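Local structure of first ORF in transposon ISC1904 (Sulfolobus solfataricus, 3ILX) at residues A[56-60]-A[61-65]; A[121-125]-A[126-130]. The protein probably binds DNA and takes part in strand exchange, this chain being the resolvase-like domain of a probable IS607-like serine recombinase of transposon ISC1904. All blocks are in the same frame, centred on the assembly; numbering follows the deposited sequence.

Interaction 1 of 2, residues A[56-60]-A[61-65]; sequences LRMIL and NNEVS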
loop_
_atom_site.group_PDB
_atom_site.type_symbol
_atom_site.label_atom_id
_atom_site.label_comp_id
_atom_site.label_asym_id
_atom_site.label_seq_id
_atom_site.Cartn_x
_atom_site.Cartn_y
_atom_site.Cartn_z
ATOM N N LEU A 56 -5.758 5.269 -12.214
ATOM C CA LEU A 56 -6.683 4.927 -11.129
ATOM C C LEU A 56 -8.035 5.643 -11.291
ATOM O O LEU A 56 -9.101 5.047 -11.067
ATOM C CB LEU A 56 -6.064 5.303 -9.769
ATOM C CG LEU A 56 -6.908 5.183 -8.503
ATOM C CD1 LEU A 56 -7.379 3.758 -8.387
ATOM C CD2 LEU A 56 -6.070 5.557 -7.268
ATOM N N ARG A 57 -7.990 6.927 -11.636
ATOM C CA ARG A 57 -9.206 7.692 -11.852
ATOM C C ARG A 57 -9.974 7.180 -13.063
ATOM O O ARG A 57 -11.196 7.118 -13.036
ATOM C CB ARG A 57 -8.900 9.186 -11.974
ATOM C CG ARG A 57 -8.464 9.757 -10.646
ATOM C CD ARG A 57 -7.704 11.067 -10.774
ATOM N NE ARG A 57 -7.183 11.423 -9.454
ATOM C CZ ARG A 57 -6.263 12.350 -9.216
ATOM N NH1 ARG A 57 -5.716 13.032 -10.215
ATOM N NH2 ARG A 57 -5.888 12.593 -7.969
HETATM N N MSE A 58 -9.260 6.785 -14.115
HETATM C CA MSE A 58 -9.946 6.242 -15.274
HETATM C C MSE A 58 -10.674 4.934 -14.940
HETATM O O MSE A 58 -11.786 4.723 -15.399
HETATM C CB MSE A 58 -8.975 6.015 -16.433
HETATM C CG MSE A 58 -8.563 7.287 -17.137
HETATM SE SE MSE A 58 -7.292 6.793 -18.534
HETATM C CE MSE A 58 -8.590 6.258 -19.905
ATOM N N ILE A 59 -10.017 4.055 -14.182
ATOM C CA ILE A 59 -10.633 2.777 -13.786
ATOM C C ILE A 59 -11.904 3.059 -12.994
ATOM O O ILE A 59 -12.969 2.508 -13.282
ATOM C CB ILE A 59 -9.670 1.917 -12.935
ATOM C CG1 ILE A 59 -8.478 1.460 -13.773
ATOM C CG2 ILE A 59 -10.394 0.687 -12.317
ATOM C CD1 ILE A 59 -7.278 0.940 -12.945
ATOM N N LEU A 60 -11.771 3.939 -12.001
ATOM C CA LEU A 60 -12.856 4.342 -11.119
ATOM C C LEU A 60 -13.999 5.031 -11.860
ATOM O O LEU A 60 -15.152 4.978 -11.404
ATOM C CB LEU A 60 -12.328 5.266 -10.018
ATOM C CG LEU A 60 -11.505 4.623 -8.893
ATOM C CD1 LEU A 60 -10.717 5.694 -8.085
ATOM C CD2 LEU A 60 -12.397 3.770 -7.983
ATOM N N ASN A 61 -13.676 5.673 -12.986
ATOM C CA ASN A 61 -14.673 6.288 -13.856
ATOM C C ASN A 61 -15.188 5.338 -14.954
ATOM O O ASN A 61 -15.823 5.772 -15.907
ATOM C CB ASN A 61 -14.147 7.586 -14.465
ATOM C CG ASN A 61 -15.284 8.492 -15.009
ATOM O OD1 ASN A 61 -16.426 8.454 -14.533
ATOM N ND2 ASN A 61 -14.971 9.289 -16.015
ATOM N N ASN A 62 -14.901 4.051 -14.811
ATOM C CA ASN A 62 -15.386 3.036 -15.737
ATOM C C ASN A 62 -14.913 3.241 -17.167
ATOM O O ASN A 62 -15.660 2.991 -18.092
ATOM C CB ASN A 62 -16.929 2.958 -15.708
ATOM C CG ASN A 62 -17.461 2.624 -14.329
ATOM O OD1 ASN A 62 -17.004 1.670 -13.703
ATOM N ND2 ASN A 62 -18.389 3.430 -13.833
ATOM N N GLU A 63 -13.684 3.696 -17.350
ATOM C CA GLU A 63 -13.162 3.932 -18.703
ATOM C C GLU A 63 -12.305 2.763 -19.220
ATOM O O GLU A 63 -11.894 2.745 -20.372
ATOM C CB GLU A 63 -12.338 5.216 -18.748
ATOM C CG GLU A 63 -13.151 6.460 -18.529
ATOM C CD GLU A 63 -12.302 7.700 -18.334
ATOM O OE1 GLU A 63 -11.459 8.019 -19.198
ATOM O OE2 GLU A 63 -12.500 8.380 -17.313
ATOM N N VAL A 64 -12.052 1.794 -18.350
ATOM C CA VAL A 64 -10.962 0.839 -18.565
ATOM C C VAL A 64 -11.472 -0.595 -18.556
ATOM O O VAL A 64 -12.168 -1.025 -17.635
ATOM C CB VAL A 64 -9.813 1.011 -17.532
ATOM C CG1 VAL A 64 -8.552 0.289 -17.994
ATOM C CG2 VAL A 64 -9.476 2.491 -17.317
ATOM N N SER A 65 -11.119 -1.321 -19.605
ATOM C CA SER A 65 -11.440 -2.727 -19.689
ATOM C C SER A 65 -10.292 -3.562 -19.136
ATOM O O SER A 65 -10.506 -4.585 -18.471
ATOM C CB SER A 65 -11.685 -3.103 -21.144
ATOM O OG SER A 65 -11.623 -4.511 -21.317
#
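Met58 O and Ile59 O, near the C terminus of helix 50-60, take the amides of Glu63 and Asn62 in a Schellman motif. Glu63 N meets Met58 O at 2.9 Å in a nearly straight bond (161°), whereas Asn62 N comes to Ile59 O from above the carbonyl plane. Asn62, at positive phi, is the C-prime residue that reverses the chain, and Asn61 N still closes a last helical turn on Arg57 O at 2.9 Å. After the reversal Val64 packs back on the helix: its CG2, lying beside its own backbone N, reaches Met58 CB at 3.7 Å and Ile59 CG1 at 3.8 Å. Glu63 runs across the selenomethionine side chain of Met58 at about a right angle. The Met58 chain is extended to SE and then bends (chi3 82°), which brings CE to 3.4 Å from Glu63 OE1. The other Glu63 oxygen is held within the turn: Asn61 ND2 donates to the anti side of Glu63 OE2 at 2.9 Å, from 32° outside the carboxylate plane. Met58 and Val64 both touch Ile6 of strand 4-11, which places the helix end against the parallel sheet. Farther out, Asn62 OD1 is hydrogen-bonded to His90 ND1, and Arg57 NH2 makes a salt bridge with Glu85 OE2 of the second subunit.

Interaction 2 of 2, residues A[121-125]-A[126-130]; sequences GKLHG and MRSQK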
loop_
_atom_site.group_PDB
_atom_site.type_symbol
_atom_site.label_atom_id
_atom_site.label_comp_id
_atom_site.label_asym_id
_atom_site.label_seq_id
_atom_site.Cartn_x
_atom_site.Cartn_y
_atom_site.Cartn_z
ATOM N N GLY A 121 11.319 8.180 11.478
ATOM C CA GLY A 121 10.645 9.444 11.816
ATOM C C GLY A 121 9.588 9.197 12.875
ATOM O O GLY A 121 9.527 9.917 13.877
ATOM N N LYS A 122 8.767 8.156 12.670
ATOM C CA LYS A 122 7.713 7.786 13.617
ATOM C C LYS A 122 8.280 7.280 14.949
ATOM O O LYS A 122 7.751 7.598 15.996
ATOM C CB LYS A 122 6.798 6.707 13.004
ATOM C CG LYS A 122 6.031 7.166 11.750
ATOM C CD LYS A 122 5.018 6.130 11.341
ATOM C CE LYS A 122 4.824 6.072 9.813
ATOM N NZ LYS A 122 3.988 7.199 9.293
ATOM N N LEU A 123 9.332 6.463 14.907
ATOM C CA LEU A 123 9.961 5.968 16.135
ATOM C C LEU A 123 10.552 7.121 16.986
ATOM O O LEU A 123 10.420 7.123 18.220
ATOM C CB LEU A 123 11.032 4.918 15.817
ATOM C CG LEU A 123 10.502 3.576 15.267
ATOM C CD1 LEU A 123 11.657 2.668 14.718
ATOM C CD2 LEU A 123 9.648 2.820 16.317
ATOM N N HIS A 124 11.177 8.092 16.309
ATOM C CA HIS A 124 11.716 9.245 16.973
ATOM C C HIS A 124 10.600 10.026 17.641
ATOM O O HIS A 124 10.731 10.414 18.806
ATOM C CB HIS A 124 12.479 10.153 16.015
ATOM C CG HIS A 124 12.889 11.437 16.652
ATOM N ND1 HIS A 124 13.689 11.489 17.782
ATOM C CD2 HIS A 124 12.537 12.711 16.379
ATOM C CE1 HIS A 124 13.840 12.749 18.151
ATOM N NE2 HIS A 124 13.152 13.511 17.318
ATOM N N GLY A 125 9.511 10.239 16.901
ATOM C CA GLY A 125 8.308 10.887 17.394
ATOM C C GLY A 125 7.795 10.248 18.665
ATOM O O GLY A 125 7.366 10.929 19.556
HETATM N N MSE A 126 7.864 8.932 18.784
HETATM C CA MSE A 126 7.396 8.340 20.028
HETATM C C MSE A 126 8.536 8.042 21.013
HETATM O O MSE A 126 8.315 7.365 22.025
HETATM C CB MSE A 126 6.556 7.094 19.743
HETATM C CG MSE A 126 7.273 6.050 18.972
HETATM SE SE MSE A 126 6.114 4.512 18.853
HETATM C CE MSE A 126 5.719 4.263 20.758
ATOM N N ARG A 127 9.737 8.563 20.728
ATOM C CA ARG A 127 10.946 8.346 21.571
ATOM C C ARG A 127 11.282 6.885 21.834
ATOM O O ARG A 127 11.699 6.532 22.943
ATOM C CB ARG A 127 10.860 9.054 22.929
ATOM C CG ARG A 127 10.667 10.547 22.862
ATOM C CD ARG A 127 11.856 11.306 22.239
ATOM N NE ARG A 127 11.590 12.753 22.373
ATOM C CZ ARG A 127 11.084 13.513 21.402
ATOM N NH1 ARG A 127 10.819 12.976 20.213
ATOM N NH2 ARG A 127 10.841 14.809 21.615
ATOM N N SER A 128 11.112 6.052 20.813
ATOM C CA SER A 128 11.352 4.646 20.940
ATOM C C SER A 128 12.845 4.366 20.797
ATOM O O SER A 128 13.507 4.913 19.907
ATOM C CB SER A 128 10.627 3.926 19.820
ATOM O OG SER A 128 11.151 2.630 19.654
ATOM N N GLN A 129 13.349 3.467 21.630
ATOM C CA GLN A 129 14.749 3.051 21.553
ATOM C C GLN A 129 15.062 2.205 20.288
ATOM O O GLN A 129 16.223 1.908 19.991
ATOM C CB GLN A 129 15.190 2.382 22.875
ATOM C CG GLN A 129 15.634 3.443 23.944
ATOM C CD GLN A 129 16.077 2.863 25.317
ATOM O OE1 GLN A 129 16.258 1.641 25.490
ATOM N NE2 GLN A 129 16.263 3.755 26.291
ATOM N N LYS A 130 14.045 1.869 19.500
ATOM C CA LYS A 130 14.324 1.224 18.218
ATOM C C LYS A 130 14.791 2.204 17.147
ATOM O O LYS A 130 15.264 1.791 16.106
ATOM C CB LYS A 130 13.103 0.437 17.730
ATOM C CG LYS A 130 12.626 -0.610 18.739
ATOM C CD LYS A 130 13.407 -1.927 18.629
ATOM C CE LYS A 130 12.906 -2.899 19.728
ATOM N NZ LYS A 130 13.781 -4.063 19.819
#
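His124 O is gripped twice by Arg127, through backbone N at 2.8 Å and through side-chain NH1 at 2.9 Å. The two donors arrive from opposite faces of the carbonyl plane. The oxygen itself lies close to the guanidinium plane, so the Arg127 head meets it with an edge. A bend at chi2 (-65°) folds the Arg127 chain back over the helix end, and its guanidinium settles alongside the imidazole of His124. The two flat groups are only 19° from parallel, with NH1 above one ring face, offset toward the rim and 3.7 Å from His124 CE1. One carbonyl thus ties down both the main chain and the head group of Arg127. One residue earlier in the helix, Leu123 O receives Ser128 N at 2.9 Å in an almost linear bond (174°), while Met126 N completes the final helical turn on Lys122 O. The selenomethionine Met126 sets its CG between its own N and carbonyl carbon, 3.4 Å from Lys122 O. Leu123 CD2 packs against Ser128 CB at 3.8 Å, and CD1 approaches Lys130 CB. Leu123 also packs on Leu108 of the second subunit. Ser128 OG accepts from Lys130 N at 3.0 Å and is hydrogen-bonded to Glu105 of the second subunit, so that two partners hold the hydroxyl oxygen. With Arg127 at positive phi as C-prime residue, this is a Schellman motif ending helix 105-125, followed at once by a serine cap ahead of helix 131-142: a compact helix-to-helix turn.

How the interactions relate
From the N terminus the chain first lays down strand 4-11, helix 19-30 and strand 36-41, then reaches interaction 1, a local turn that joins helix 50-60 to strand 64-69 beside strand 4-11. Helix 80-89 and strand 93-96 follow before helix 105-125 runs out to interaction 2, which turns the chain into helix 131-142. The two contacts are therefore in series, neither nested nor crossed, with centres about 40 Å apart and nearest atoms about 19 Å apart. Interaction 1 belongs to the alpha/beta body with its parallel sheet, interaction 2 to the C-terminal helical pair. Both also touch the second subunit.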